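Local structure of Moesin/ezrin/radixin homolog 2 (Drosophila melanogaster, 7EDR) at residues K257-L262 with V267-F272; C120-S125 with T161-M166; Y49-T52 with V56-L59. The protein probably acts as a FERM-domain scaffold of the merlin and ezrin-radixin-moesin family, binding partner proteins at the cell cortex. One frame throughout, in Å; residues are numbered along the deposited sequence.

Interaction 1 (K257-L262 with V267-F272); sequences KFTIRL and VSNFIF
Four backbone hydrogen bonds join Phe258 to Phe272 and Ile260 to Phe270, two for each pair, and they set the antiparallel register of 257-262 against 267-272. Phe258 N gives the shortest, 2.8 Å to Phe272 O. Between these pairs Thr259 faces Ile271 without a bond, but Ile271 CA directs its hydrogen at Phe258 O, 3.3 Å away. Where the pairing ends, a water takes over: it accepts from Leu262 N and donates to Val267 O and to Asn269 OD1, the last over 2.8 Å.

This is a beta hairpin of the FERM C-terminal PH-like domain, with 257-262 as the middle strand of three and 248-254 on its other side. Phe270 also stacks on Phe243, from the strand 241-244 of the other sheet, while Phe258 reaches Ile283 of helix 277-297.

Aromatic packing dominates the face bearing Phe258, Ile260, Phe270 and Phe272. Phe258 CB sits over one face of the Phe272 ring, 3.5 Å from its centroid; the two rings are nearly parallel, with planes at 13°, but slid so far apart that they barely overlap. Phe272 CG lies between its backbone N and carbonyl carbon (chi1 63°), which brings the ring close to strand 257-262, where Phe258 CB can cover it. Ile260 serves two rings, holding CB over a face of Phe270, 4.0 Å from the centroid, and CD1 at the edge of Phe272. Phe270 also meets an aromatic ring of another protein chain.

Aliphatic contacts line the opposite face and the hairpin's turn end. Ile271 CD1 lies 3.7 Å from Thr259 CG2, the extended Lys257 chain crosses Ile271 with its CE, and Leu262 CD1 meets Val267 CG1 at 3.7 Å.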
loop_
_atom_site.group_PDB
_atom_site.type_symbol
_atom_site.label_atom_id
_atom_site.label_comp_id
_atom_site.label_asym_id
_atom_site.label_seq_id
_atom_site.Cartn_x
_atom_site.Cartn_y
_atom_site.Cartn_z
ATOM N N LYS C 257 -25.068 -30.120 -13.693
ATOM C CA LYS C 257 -24.316 -29.514 -14.786
ATOM C C LYS C 257 -23.758 -28.161 -14.351
ATOM O O LYS C 257 -24.524 -27.227 -14.065
ATOM C CB LYS C 257 -25.217 -29.355 -16.008
ATOM C CG LYS C 257 -24.505 -28.954 -17.284
ATOM C CD LYS C 257 -25.507 -28.372 -18.274
ATOM C CE LYS C 257 -25.039 -28.508 -19.707
ATOM N NZ LYS C 257 -26.069 -27.954 -20.641
ATOM N N PHE C 258 -22.429 -28.053 -14.311
ATOM C CA PHE C 258 -21.769 -26.771 -14.077
ATOM C C PHE C 258 -21.525 -26.060 -15.402
ATOM O O PHE C 258 -21.060 -26.674 -16.374
ATOM C CB PHE C 258 -20.437 -26.946 -13.341
ATOM C CG PHE C 258 -20.548 -26.802 -11.850
ATOM C CD1 PHE C 258 -20.357 -25.572 -11.248
ATOM C CD2 PHE C 258 -20.863 -27.897 -11.054
ATOM C CE1 PHE C 258 -20.473 -25.433 -9.868
ATOM C CE2 PHE C 258 -20.973 -27.774 -9.677
ATOM C CZ PHE C 258 -20.779 -26.538 -9.084
ATOM N N THR C 259 -21.841 -24.767 -15.433
ATOM C CA THR C 259 -21.497 -23.904 -16.553
ATOM C C THR C 259 -20.504 -22.850 -16.086
ATOM O O THR C 259 -20.740 -22.164 -15.080
ATOM C CB THR C 259 -22.727 -23.226 -17.149
ATOM O OG1 THR C 259 -23.701 -24.220 -17.505
ATOM C CG2 THR C 259 -22.314 -22.429 -18.384
ATOM N N ILE C 260 -19.408 -22.714 -16.823
ATOM C CA ILE C 260 -18.352 -21.769 -16.502
ATOM C C ILE C 260 -18.174 -20.848 -17.690
ATOM O O ILE C 260 -17.860 -21.309 -18.795
ATOM C CB ILE C 260 -17.040 -22.481 -16.150
ATOM C CG1 ILE C 260 -17.176 -23.092 -14.754
ATOM C CG2 ILE C 260 -15.865 -21.506 -16.227
ATOM C CD1 ILE C 260 -16.133 -24.079 -14.466
ATOM N N ARG C 261 -18.401 -19.553 -17.466
ATOM C CA ARG C 261 -18.234 -18.537 -18.489
ATOM C C ARG C 261 -16.933 -17.794 -18.228
ATOM O O ARG C 261 -16.632 -17.436 -17.083
ATOM C CB ARG C 261 -19.418 -17.568 -18.500
ATOM C CG ARG C 261 -20.763 -18.271 -18.345
ATOM C CD ARG C 261 -21.930 -17.490 -18.966
ATOM N NE ARG C 261 -22.378 -16.375 -18.128
ATOM C CZ ARG C 261 -21.943 -15.116 -18.239
ATOM N NH1 ARG C 261 -22.424 -14.176 -17.418
ATOM N NH2 ARG C 261 -21.031 -14.785 -19.166
ATOM N N LEU C 262 -16.170 -17.566 -19.282
ATOM C CA LEU C 262 -14.895 -16.879 -19.183
ATOM C C LEU C 262 -15.058 -15.400 -19.501
ATOM O O LEU C 262 -16.003 -14.986 -20.176
ATOM C CB LEU C 262 -13.878 -17.513 -20.128
ATOM C CG LEU C 262 -13.670 -19.010 -19.922
ATOM C CD1 LEU C 262 -12.717 -19.490 -20.954
ATOM C CD2 LEU C 262 -13.093 -19.287 -18.553
ATOM N N VAL C 267 -14.465 -16.576 -26.263
ATOM C CA VAL C 267 -14.345 -17.988 -25.924
ATOM C C VAL C 267 -15.692 -18.513 -25.443
ATOM O O VAL C 267 -16.404 -17.851 -24.673
ATOM C CB VAL C 267 -13.253 -18.187 -24.860
ATOM C CG1 VAL C 267 -12.977 -19.677 -24.638
ATOM C CG2 VAL C 267 -11.996 -17.421 -25.249
ATOM N N SER C 268 -16.054 -19.707 -25.900
ATOM C CA SER C 268 -17.344 -20.250 -25.513
ATOM C C SER C 268 -17.266 -20.851 -24.109
ATOM O O SER C 268 -16.185 -21.163 -23.590
ATOM C CB SER C 268 -17.823 -21.300 -26.526
ATOM O OG SER C 268 -17.063 -22.498 -26.439
ATOM N N ASN C 269 -18.438 -20.989 -23.494
ATOM C CA ASN C 269 -18.543 -21.604 -22.180
ATOM C C ASN C 269 -18.044 -23.044 -22.231
ATOM O O ASN C 269 -18.017 -23.687 -23.286
ATOM C CB ASN C 269 -19.994 -21.587 -21.690
ATOM C CG ASN C 269 -20.583 -20.193 -21.651
ATOM O OD1 ASN C 269 -19.907 -19.202 -21.965
ATOM N ND2 ASN C 269 -21.852 -20.102 -21.252
ATOM N N PHE C 270 -17.638 -23.554 -21.073
ATOM C CA PHE C 270 -17.355 -24.970 -20.962
ATOM C C PHE C 270 -18.111 -25.546 -19.775
ATOM O O PHE C 270 -18.474 -24.835 -18.831
ATOM C CB PHE C 270 -15.855 -25.257 -20.887
ATOM C CG PHE C 270 -15.195 -24.879 -19.602
ATOM C CD1 PHE C 270 -15.152 -25.769 -18.540
ATOM C CD2 PHE C 270 -14.515 -23.674 -19.497
ATOM C CE1 PHE C 270 -14.495 -25.442 -17.372
ATOM C CE2 PHE C 270 -13.850 -23.342 -18.341
ATOM C CZ PHE C 270 -13.846 -24.225 -17.266
ATOM N N ILE C 271 -18.395 -26.842 -19.876
ATOM C CA ILE C 271 -19.372 -27.521 -19.039
ATOM C C ILE C 271 -18.707 -28.735 -18.410
ATOM O O ILE C 271 -17.779 -29.321 -18.976
ATOM C CB ILE C 271 -20.622 -27.915 -19.873
ATOM C CG1 ILE C 271 -21.702 -26.832 -19.818
ATOM C CG2 ILE C 271 -21.220 -29.261 -19.464
ATOM C CD1 ILE C 271 -21.282 -25.459 -20.285
ATOM N N PHE C 272 -19.149 -29.090 -17.211
ATOM C CA PHE C 272 -18.748 -30.367 -16.654
ATOM C C PHE C 272 -19.848 -30.822 -15.714
ATOM O O PHE C 272 -20.698 -30.032 -15.297
ATOM C CB PHE C 272 -17.386 -30.284 -15.950
ATOM C CG PHE C 272 -17.369 -29.357 -14.766
ATOM C CD1 PHE C 272 -17.875 -29.764 -13.534
ATOM C CD2 PHE C 272 -16.828 -28.086 -14.877
ATOM C CE1 PHE C 272 -17.854 -28.917 -12.435
ATOM C CE2 PHE C 272 -16.803 -27.231 -13.776
ATOM C CZ PHE C 272 -17.315 -27.645 -12.556
HETATM O O HOH W 1 -17.312 -18.078 -22.222
#

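Interaction 2 (C120-S125 with T161-M166); sequences CRPEAS and TDQYQM
Pro122 meets Tyr164 through the CB-CG side of its pyrrolidine ring, the two side chains crossing at about a right angle. Pro122 CG lies at the edge of the phenol, in its plane, 3.6 Å from Tyr164 OH, while Pro122 CB comes in obliquely and is 3.7 Å from Tyr164 CE1. Gln163 adds the end of its chain to the same proline: its carboxamide carbon CD is 4.2 Å from Pro122 CG. No hydrogen bond crosses between 120-125 and 161-166, so this small, buried contact rests on van der Waals packing.

Two torsions bring the neighbours together on one proline. Gln163 carries CG opposite its backbone N (chi1 -159°) and continues extended, whereas in Tyr164 the ring carbon CG stands opposite the carbonyl carbon (chi1 -69°). Behind them is a type I beta turn from Thr161, the last residue of helix 158-161, to Tyr164, where the chain leaves that helix on its way to helix 168-179.

The contact thus belongs to the helical FERM central domain, and Pro122 occupies the first turn of helix 122-137. Arg121 is the N-cap residue; its O accepts from Ser125 N at 2.9 Å. Its side chain reaches forward along the same helix start, where Arg121 NE donates to Glu123 OE2 over 2.8 Å, nearly straight at 178° and in the guanidinium plane. With the salt bridge in place, one face of the guanidinium is turned to Pro122 CD, which lies over its centre.

Farther out, Tyr164 packs edge-to-face with Trp171 of helix 168-179, and Pro122 also touches Val160. A chain of another protein reaches this surface as well, hydrogen-bonding to Asp162 O and to Arg121 NH1.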
loop_
_atom_site.group_PDB
_atom_site.type_symbol
_atom_site.label_atom_id
_atom_site.label_comp_id
_atom_site.label_asym_id
_atom_site.label_seq_id
_atom_site.Cartn_x
_atom_site.Cartn_y
_atom_site.Cartn_z
ATOM N N CYS C 120 3.165 -36.233 -0.069
ATOM C CA CYS C 120 4.441 -35.634 0.281
ATOM C C CYS C 120 5.544 -36.655 0.008
ATOM O O CYS C 120 5.366 -37.847 0.267
ATOM C CB CYS C 120 4.437 -35.189 1.745
ATOM S SG CYS C 120 5.981 -34.456 2.262
ATOM N N ARG C 121 6.679 -36.185 -0.521
ATOM C CA ARG C 121 7.779 -37.082 -0.841
ATOM C C ARG C 121 8.486 -37.547 0.431
ATOM O O ARG C 121 8.499 -36.830 1.438
ATOM C CB ARG C 121 8.786 -36.402 -1.767
ATOM C CG ARG C 121 8.346 -36.350 -3.236
ATOM C CD ARG C 121 9.529 -36.225 -4.201
ATOM N NE ARG C 121 10.583 -37.209 -3.927
ATOM C CZ ARG C 121 10.549 -38.499 -4.274
ATOM N NH1 ARG C 121 9.506 -39.005 -4.927
ATOM N NH2 ARG C 121 11.566 -39.293 -3.951
ATOM N N PRO C 122 9.065 -38.755 0.410
ATOM C CA PRO C 122 9.725 -39.269 1.627
ATOM C C PRO C 122 10.757 -38.318 2.212
ATOM O O PRO C 122 10.700 -38.012 3.408
ATOM C CB PRO C 122 10.356 -40.593 1.146
ATOM C CG PRO C 122 9.506 -41.024 -0.015
ATOM C CD PRO C 122 9.017 -39.760 -0.673
ATOM N N GLU C 123 11.703 -37.833 1.409
ATOM C CA GLU C 123 12.760 -37.012 1.985
ATOM C C GLU C 123 12.209 -35.679 2.497
ATOM O O GLU C 123 12.677 -35.171 3.525
ATOM C CB GLU C 123 13.894 -36.804 0.970
ATOM C CG GLU C 123 13.537 -35.991 -0.296
ATOM C CD GLU C 123 12.818 -36.798 -1.396
ATOM O OE1 GLU C 123 12.198 -37.848 -1.102
ATOM O OE2 GLU C 123 12.867 -36.361 -2.569
ATOM N N ALA C 124 11.202 -35.112 1.823
ATOM C CA ALA C 124 10.574 -33.896 2.340
ATOM C C ALA C 124 9.879 -34.152 3.677
ATOM O O ALA C 124 9.916 -33.298 4.573
ATOM C CB ALA C 124 9.582 -33.334 1.321
ATOM N N SER C 125 9.243 -35.324 3.831
ATOM C CA SER C 125 8.597 -35.656 5.097
ATOM C C SER C 125 9.598 -35.707 6.247
ATOM O O SER C 125 9.231 -35.428 7.392
ATOM C CB SER C 125 7.864 -36.993 4.991
ATOM O OG SER C 125 8.783 -38.065 4.818
ATOM N N THR C 161 6.936 -44.578 5.460
ATOM C CA THR C 161 7.642 -45.645 6.156
ATOM C C THR C 161 7.343 -47.024 5.561
ATOM O O THR C 161 8.212 -47.900 5.600
ATOM C CB THR C 161 7.315 -45.591 7.651
ATOM O OG1 THR C 161 5.895 -45.612 7.840
ATOM C CG2 THR C 161 7.884 -44.314 8.261
ATOM N N ASP C 162 6.145 -47.235 4.995
ATOM C CA ASP C 162 5.845 -48.480 4.283
ATOM C C ASP C 162 6.699 -48.666 3.041
ATOM O O ASP C 162 6.864 -49.796 2.576
ATOM C CB ASP C 162 4.383 -48.531 3.823
ATOM C CG ASP C 162 3.394 -48.598 4.970
ATOM O OD1 ASP C 162 2.212 -48.309 4.718
ATOM O OD2 ASP C 162 3.783 -48.920 6.111
ATOM N N GLN C 163 7.214 -47.586 2.484
ATOM C CA GLN C 163 7.920 -47.586 1.214
ATOM C C GLN C 163 9.372 -48.039 1.339
ATOM O O GLN C 163 10.027 -48.287 0.318
ATOM C CB GLN C 163 7.844 -46.167 0.644
ATOM C CG GLN C 163 8.061 -46.001 -0.822
ATOM C CD GLN C 163 7.713 -44.593 -1.243
ATOM O OE1 GLN C 163 6.810 -43.975 -0.659
ATOM N NE2 GLN C 163 8.426 -44.068 -2.236
ATOM N N TYR C 164 9.897 -48.149 2.554
ATOM C CA TYR C 164 11.317 -48.402 2.742
ATOM C C TYR C 164 11.541 -49.519 3.747
ATOM O O TYR C 164 10.779 -49.677 4.708
ATOM C CB TYR C 164 12.057 -47.149 3.211
ATOM C CG TYR C 164 12.128 -46.082 2.157
ATOM C CD1 TYR C 164 11.065 -45.192 1.959
ATOM C CD2 TYR C 164 13.255 -45.960 1.346
ATOM C CE1 TYR C 164 11.126 -44.210 0.981
ATOM C CE2 TYR C 164 13.329 -44.972 0.369
ATOM C CZ TYR C 164 12.262 -44.102 0.195
ATOM O OH TYR C 164 12.345 -43.142 -0.775
ATOM N N GLN C 165 12.611 -50.285 3.503
ATOM C CA GLN C 165 13.100 -51.316 4.417
ATOM C C GLN C 165 13.981 -50.651 5.463
ATOM O O GLN C 165 15.212 -50.670 5.392
ATOM C CB GLN C 165 13.877 -52.381 3.658
ATOM C CG GLN C 165 13.069 -53.588 3.315
ATOM C CD GLN C 165 13.088 -54.592 4.424
ATOM O OE1 GLN C 165 12.112 -54.729 5.171
ATOM N NE2 GLN C 165 14.205 -55.317 4.544
ATOM N N MET C 166 13.330 -50.043 6.449
ATOM C CA MET C 166 14.031 -49.314 7.494
ATOM C C MET C 166 13.226 -49.446 8.775
ATOM O O MET C 166 12.005 -49.610 8.737
ATOM C CB MET C 166 14.223 -47.838 7.132
ATOM C CG MET C 166 15.189 -47.579 5.993
ATOM S SD MET C 166 15.048 -45.883 5.346
ATOM C CE MET C 166 15.080 -44.977 6.894
#

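Interaction 3 (Y49-T52 with V56-L59); sequences YVDT and VSWL
Tyr49 and Ser57 exchange two backbone hydrogen bonds, forming the hydrogen-bonded pair of an antiparallel hairpin. Ser57 N donates to Tyr49 O over 2.8 Å with a nearly straight N-H direction (173°); in return Tyr49 N reaches Ser57 O at 2.9 Å. Val56 CA adds a CA-H...O contact to Tyr49 O, 3.4 Å away.

Strands 45-50 and 56-58, joined by a short connection, belong to the mixed sheet of the ubiquitin-like FERM N-terminal domain, with 56-58 at its edge within the chain. Asp51 lies just past the pairing: its OD1 accepts from Arg53 N and Asn55 N, so the carboxylate holds the turn. Asp51 OD2 merely packs near Ser57 OG, 3.6 Å away; that hydroxyl makes a weak hydrogen bond with Asn55 O.

The Tyr49 ring leans over the partner strand because CG sits between its own N and carbonyl carbon (chi1 68°). Ser57 CB lies over one face, 4.1 Å from the ring centroid, and Leu59 N meets the rim in plane. On the other side of the sheet Val50 and Val56 touch loosely, CG2 to CG2 at 4.4 Å.

Tyr49 OH is bonded to Gln68 O beyond the hairpin, and Val56 O accepts from His278 NE2 near the start of helix 277-297. The chemistry therefore implies a hairpin fixed mainly by backbone bonds and a tethered aromatic ring, with its edge strand linked to the C-terminal helix.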
loop_
_atom_site.group_PDB
_atom_site.type_symbol
_atom_site.label_atom_id
_atom_site.label_comp_id
_atom_site.label_asym_id
_atom_site.label_seq_id
_atom_site.Cartn_x
_atom_site.Cartn_y
_atom_site.Cartn_z
ATOM N N TYR C 49 -19.342 -28.701 9.984
ATOM C CA TYR C 49 -20.179 -29.618 10.757
ATOM C C TYR C 49 -20.817 -30.639 9.824
ATOM O O TYR C 49 -20.820 -30.482 8.602
ATOM C CB TYR C 49 -21.271 -28.876 11.541
ATOM C CG TYR C 49 -22.333 -28.257 10.671
ATOM C CD1 TYR C 49 -22.097 -27.063 9.995
ATOM C CD2 TYR C 49 -23.574 -28.861 10.519
ATOM C CE1 TYR C 49 -23.072 -26.486 9.193
ATOM C CE2 TYR C 49 -24.553 -28.293 9.719
ATOM C CZ TYR C 49 -24.293 -27.107 9.056
ATOM O OH TYR C 49 -25.257 -26.526 8.264
ATOM N N VAL C 50 -21.365 -31.693 10.429
ATOM C CA VAL C 50 -22.151 -32.691 9.714
ATOM C C VAL C 50 -23.616 -32.351 9.917
ATOM O O VAL C 50 -24.033 -32.035 11.038
ATOM C CB VAL C 50 -21.837 -34.113 10.201
ATOM C CG1 VAL C 50 -22.599 -35.131 9.359
ATOM C CG2 VAL C 50 -20.335 -34.371 10.129
ATOM N N ASP C 51 -24.393 -32.380 8.839
ATOM C CA ASP C 51 -25.762 -31.899 8.919
ATOM C C ASP C 51 -26.715 -33.086 9.096
ATOM O O ASP C 51 -26.294 -34.243 9.191
ATOM C CB ASP C 51 -26.102 -31.028 7.698
ATOM C CG ASP C 51 -26.155 -31.816 6.390
ATOM O OD1 ASP C 51 -25.853 -33.028 6.398
ATOM O OD2 ASP C 51 -26.502 -31.217 5.347
ATOM N N THR C 52 -28.018 -32.801 9.141
ATOM C CA THR C 52 -28.995 -33.878 9.272
ATOM C C THR C 52 -29.214 -34.589 7.943
ATOM O O THR C 52 -30.314 -35.071 7.665
ATOM C CB THR C 52 -30.332 -33.353 9.808
ATOM O OG1 THR C 52 -30.862 -32.369 8.911
ATOM C CG2 THR C 52 -30.155 -32.751 11.201
ATOM N N VAL C 56 -21.154 -32.971 5.001
ATOM C CA VAL C 56 -20.233 -32.041 5.640
ATOM C C VAL C 56 -20.489 -30.642 5.080
ATOM O O VAL C 56 -20.441 -30.424 3.865
ATOM C CB VAL C 56 -18.782 -32.488 5.432
ATOM C CG1 VAL C 56 -17.819 -31.449 5.917
ATOM C CG2 VAL C 56 -18.535 -33.797 6.180
ATOM N N SER C 57 -20.809 -29.703 5.963
ATOM C CA SER C 57 -21.223 -28.366 5.579
ATOM C C SER C 57 -20.412 -27.331 6.354
ATOM O O SER C 57 -19.755 -27.635 7.355
ATOM C CB SER C 57 -22.726 -28.153 5.837
ATOM O OG SER C 57 -23.504 -29.175 5.236
ATOM N N TRP C 58 -20.477 -26.090 5.881
ATOM C CA TRP C 58 -19.921 -24.943 6.575
ATOM C C TRP C 58 -21.062 -24.098 7.116
ATOM O O TRP C 58 -22.098 -23.964 6.463
ATOM C CB TRP C 58 -19.047 -24.103 5.644
ATOM C CG TRP C 58 -17.864 -24.825 5.107
ATOM C CD1 TRP C 58 -17.783 -25.518 3.926
ATOM C CD2 TRP C 58 -16.575 -24.927 5.724
ATOM N NE1 TRP C 58 -16.511 -26.041 3.774
ATOM C CE2 TRP C 58 -15.757 -25.692 4.865
ATOM C CE3 TRP C 58 -16.028 -24.432 6.911
ATOM C CZ2 TRP C 58 -14.428 -25.980 5.163
ATOM C CZ3 TRP C 58 -14.702 -24.723 7.206
ATOM C CH2 TRP C 58 -13.919 -25.493 6.332
ATOM N N LEU C 59 -20.872 -23.534 8.309
ATOM C CA LEU C 59 -21.921 -22.726 8.921
ATOM C C LEU C 59 -22.146 -21.455 8.105
ATOM O O LEU C 59 -21.184 -20.794 7.700
ATOM C CB LEU C 59 -21.541 -22.378 10.363
ATOM C CG LEU C 59 -22.638 -21.899 11.323
ATOM C CD1 LEU C 59 -23.787 -22.902 11.398
ATOM C CD2 LEU C 59 -22.045 -21.688 12.688
#

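How the interactions relate
Each contact belongs to a different lobe of the FERM module, and they follow the chain in the order interaction 3, interaction 2, interaction 1: ubiquitin-like, helical, then PH-like. The centres of interactions 1 and 3 are about 28 Å apart, those of interactions 2 and 3 about 35 Å, and those of interactions 1 and 2 about 41 Å; none touches another. Interactions 1 and 3 are both antiparallel hairpins but lie in separate sheets, whereas interaction 2 joins a helix start to a loop. Helix 277-297 connects two of them indirectly, being in contact with both hairpins. Interactions 1 and 2 both meet another protein's chain, consistent with a scaffold whose separate lobes offer binding surfaces.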